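Local coordinates for protein ShdD (Sedimentibacter hydroxybenzoicus, PDB 7AE5), which is a small zinc-binding subunit of a phenolic acid decarboxylase complex, involved in anaerobic breakdown and detoxification of phenolic compounds, its precise biochemical role being unknown, at residues R12-S17 with W23-C28. Sequence-based numbering, arbitrary orientation.
With ZN (zinc ion), chain Z.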
ATOM      1  N   ARG H  12      54.062  25.706  -5.907  1.00 65.79           N
ATOM      2  CA  ARG H  12      55.397  25.437  -6.418  1.00 66.04           C
ATOM      3  C   ARG H  12      55.292  24.585  -7.674  1.00 65.50           C
ATOM      4  O   ARG H  12      54.249  23.997  -7.973  1.00 65.10           O
ATOM      5  CB  ARG H  12      56.270  24.733  -5.373  1.00 67.03           C
ATOM      6  CG  ARG H  12      55.830  23.314  -5.068  1.00 67.57           C
ATOM      7  CD  ARG H  12      56.750  22.648  -4.059  1.00 68.98           C
ATOM      8  NE  ARG H  12      56.270  21.320  -3.699  1.00 70.11           N
ATOM      9  CZ  ARG H  12      56.624  20.202  -4.318  1.00 69.99           C
ATOM     10  NH1 ARG H  12      57.482  20.210  -5.325  1.00 68.62           N
ATOM     11  NH2 ARG H  12      56.103  19.046  -3.916  1.00 71.47           N
ATOM     12  N   LYS H  13      56.396  24.523  -8.414  1.00 57.46           N
ATOM     13  CA  LYS H  13      56.454  23.734  -9.637  1.00 56.84           C
ATOM     14  C   LYS H  13      56.775  22.283  -9.305  1.00 56.64           C
ATOM     15  O   LYS H  13      57.813  21.990  -8.702  1.00 57.35           O
ATOM     16  CB  LYS H  13      57.496  24.302 -10.594  1.00 58.96           C
ATOM     17  CG  LYS H  13      57.752  23.410 -11.791  1.00 58.37           C
ATOM     18  CD  LYS H  13      58.023  24.227 -13.031  1.00 60.15           C
ATOM     19  CE  LYS H  13      59.359  24.936 -12.941  1.00 63.90           C
ATOM     20  NZ  LYS H  13      60.469  23.962 -12.778  1.00 64.81           N
ATOM     21  N   MET H  14      55.886  21.374  -9.706  1.00 50.61           N
ATOM     22  CA  MET H  14      56.115  19.952  -9.481  1.00 50.52           C
ATOM     23  C   MET H  14      57.145  19.398 -10.458  1.00 49.81           C
ATOM     24  O   MET H  14      58.183  18.866 -10.048  1.00 49.94           O
ATOM     25  CB  MET H  14      54.795  19.185  -9.596  1.00 50.32           C
ATOM     26  CG  MET H  14      54.713  17.951  -8.718  1.00 51.27           C
ATOM     27  SD  MET H  14      53.474  16.789  -9.317  1.00 50.85           S
ATOM     28  CE  MET H  14      51.978  17.564  -8.710  1.00 51.28           C
ATOM     29  N   VAL H  15      56.877  19.523 -11.758  1.00 57.54           N
ATOM     30  CA  VAL H  15      57.746  18.964 -12.785  1.00 56.90           C
ATOM     31  C   VAL H  15      57.688  19.841 -14.024  1.00 57.60           C
ATOM     32  O   VAL H  15      56.710  20.555 -14.262  1.00 58.39           O
ATOM     33  CB  VAL H  15      57.350  17.513 -13.149  1.00 55.90           C
ATOM     34  CG1 VAL H  15      57.929  16.523 -12.150  1.00 55.90           C
ATOM     35  CG2 VAL H  15      55.835  17.387 -13.232  1.00 55.98           C
ATOM     36  N   ASP H  16      58.753  19.781 -14.812  1.00 61.08           N
ATOM     37  CA  ASP H  16      58.742  20.245 -16.188  1.00 61.96           C
ATOM     38  C   ASP H  16      58.362  19.088 -17.106  1.00 60.50           C
ATOM     39  O   ASP H  16      58.399  17.920 -16.715  1.00 59.11           O
ATOM     40  CB  ASP H  16      60.109  20.800 -16.585  1.00 65.19           C
ATOM     41  CG  ASP H  16      60.231  22.286 -16.332  1.00 67.41           C
ATOM     42  OD1 ASP H  16      60.654  22.674 -15.222  1.00 68.50           O
ATOM     43  OD2 ASP H  16      59.921  23.067 -17.255  1.00 68.35           O
ATOM     44  N   SER H  17      57.998  19.423 -18.335  1.00 56.69           N
ATOM     45  CA  SER H  17      57.675  18.386 -19.306  1.00 56.35           C
ATOM     46  C   SER H  17      58.935  17.593 -19.641  1.00 55.59           C
ATOM     47  O   SER H  17      59.971  18.192 -19.954  1.00 57.94           O
ATOM     48  CB  SER H  17      57.074  18.996 -20.570  1.00 59.24           C
ATOM     49  OG  SER H  17      57.900  20.027 -21.080  1.00 61.06           O
ATOM     50  N   TRP H  23      55.146  22.166 -21.380  1.00 54.80           N
ATOM     51  CA  TRP H  23      54.320  22.552 -20.243  1.00 53.96           C
ATOM     52  C   TRP H  23      55.084  22.333 -18.945  1.00 51.10           C
ATOM     53  O   TRP H  23      56.172  21.752 -18.920  1.00 49.85           O
ATOM     54  CB  TRP H  23      53.005  21.766 -20.219  1.00 54.23           C
ATOM     55  CG  TRP H  23      53.171  20.302 -20.507  1.00 52.77           C
ATOM     56  CD1 TRP H  23      52.878  19.661 -21.674  1.00 54.14           C
ATOM     57  CD2 TRP H  23      53.660  19.293 -19.610  1.00 49.32           C
ATOM     58  NE1 TRP H  23      53.157  18.321 -21.565  1.00 51.31           N
ATOM     59  CE2 TRP H  23      53.637  18.069 -20.307  1.00 48.34           C
ATOM     60  CE3 TRP H  23      54.113  19.308 -18.287  1.00 47.06           C
ATOM     61  CZ2 TRP H  23      54.052  16.872 -19.728  1.00 44.90           C
ATOM     62  CZ3 TRP H  23      54.524  18.119 -17.714  1.00 44.40           C
ATOM     63  CH2 TRP H  23      54.489  16.917 -18.434  1.00 43.26           C
ATOM     64  N   GLU H  24      54.482  22.816 -17.861  1.00 61.07           N
ATOM     65  CA  GLU H  24      54.908  22.546 -16.498  1.00 58.82           C
ATOM     66  C   GLU H  24      53.679  22.151 -15.693  1.00 58.02           C
ATOM     67  O   GLU H  24      52.543  22.387 -16.110  1.00 59.28           O
ATOM     68  CB  GLU H  24      55.592  23.769 -15.865  1.00 58.88           C
ATOM     69  CG  GLU H  24      56.409  24.601 -16.852  1.00 60.43           C
ATOM     70  CD  GLU H  24      57.497  25.435 -16.190  1.00 61.32           C
ATOM     71  OE1 GLU H  24      57.172  26.188 -15.243  1.00 61.35           O
ATOM     72  OE2 GLU H  24      58.667  25.356 -16.628  1.00 63.55           O
ATOM     73  N   VAL H  25      53.909  21.537 -14.536  1.00 47.79           N
ATOM     74  CA  VAL H  25      52.835  21.144 -13.632  1.00 47.09           C
ATOM     75  C   VAL H  25      53.071  21.810 -12.286  1.00 46.72           C
ATOM     76  O   VAL H  25      54.163  21.700 -11.717  1.00 46.46           O
ATOM     77  CB  VAL H  25      52.737  19.617 -13.475  1.00 45.94           C
ATOM     78  CG1 VAL H  25      51.531  19.255 -12.627  1.00 45.66           C
ATOM     79  CG2 VAL H  25      52.647  18.949 -14.836  1.00 46.12           C
ATOM     80  N   TYR H  26      52.050  22.493 -11.780  1.00 51.91           N
ATOM     81  CA  TYR H  26      52.101  23.169 -10.494  1.00 51.67           C
ATOM     82  C   TYR H  26      51.239  22.423  -9.488  1.00 51.33           C
ATOM     83  O   TYR H  26      50.310  21.699  -9.855  1.00 51.07           O
ATOM     84  CB  TYR H  26      51.633  24.621 -10.628  1.00 51.96           C
ATOM     85  CG  TYR H  26      52.353  25.367 -11.726  1.00 52.88           C
ATOM     86  CD1 TYR H  26      53.650  25.824 -11.543  1.00 53.03           C
ATOM     87  CD2 TYR H  26      51.744  25.595 -12.953  1.00 54.05           C
ATOM     88  CE1 TYR H  26      54.317  26.500 -12.546  1.00 54.04           C
ATOM     89  CE2 TYR H  26      52.403  26.270 -13.963  1.00 55.33           C
ATOM     90  CZ  TYR H  26      53.689  26.718 -13.754  1.00 55.16           C
ATOM     91  OH  TYR H  26      54.349  27.390 -14.756  1.00 56.54           O
ATOM     92  N   VAL H  27      51.561  22.595  -8.208  1.00 47.55           N
ATOM     93  CA  VAL H  27      50.839  21.932  -7.127  1.00 48.08           C
ATOM     94  C   VAL H  27      50.748  22.878  -5.937  1.00 48.57           C
ATOM     95  O   VAL H  27      51.723  23.549  -5.581  1.00 48.97           O
ATOM     96  CB  VAL H  27      51.501  20.593  -6.729  1.00 49.28           C
ATOM     97  CG1 VAL H  27      52.962  20.798  -6.340  1.00 49.96           C
ATOM     98  CG2 VAL H  27      50.720  19.914  -5.604  1.00 50.93           C
ATOM     99  N   CYS H  28      49.565  22.938  -5.335  1.00 45.64           N
ATOM    100  CA  CYS H  28      49.344  23.753  -4.151  1.00 46.10           C
ATOM    101  C   CYS H  28      49.867  23.027  -2.919  1.00 48.64           C
ATOM    102  O   CYS H  28      49.594  21.839  -2.726  1.00 50.09           O
ATOM    103  CB  CYS H  28      47.855  24.061  -3.999  1.00 44.77           C
ATOM    104  SG  CYS H  28      47.408  24.871  -2.456  1.00 45.32           S
TER
HETATM  105 ZN    ZN Z 701      45.139  24.946  -2.989  1.00 40.24          ZN
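Trp23 lays its six-membered ring flat against Ser17, whose CB sits 3.5 Å from the ring centroid in a CH-pi contact; with CG between the backbone N and the carbonyl carbon (chi1 44°), the indole turns back over that residue. On the chain of Phenolic acid decarboxylase, the carbonyl of Lys57 accepts a hydrogen bond from Trp23 NE1. A leucine at Trp23 would probably leave that carbonyl without its donor and Ser17 without a flat surface to rest on. Next, Glu24 meets Asp16 side by side, OE2 2.7 Å from Asp16 OD2; the carboxylate planes are nearly perpendicular, and oxygens this close suggest that one acid holds a proton. Lys13 NZ bridges to Asp16 OD1 at 2.8 Å, and its CD passes Glu24 OE1. Val25 marks a classic beta bulge: its O takes Met14 N at 2.7 Å and, weakly, Val15 N, while its CB packs on Val15 CG2. Val27 pairs with Arg12 through two backbone bonds; its CB meets Met14 CE at 3.7 Å, and CG1 lies over the Arg12 guanidinium, which salt-bridges Asp173 of the decarboxylase chain. Cys28 then binds zinc with Cys3, Cys6 and Cys31. The hairpin thus joins a metal-tied end to a partner-facing apolar side, Lys13 probably easing the acid pair's charge on the other.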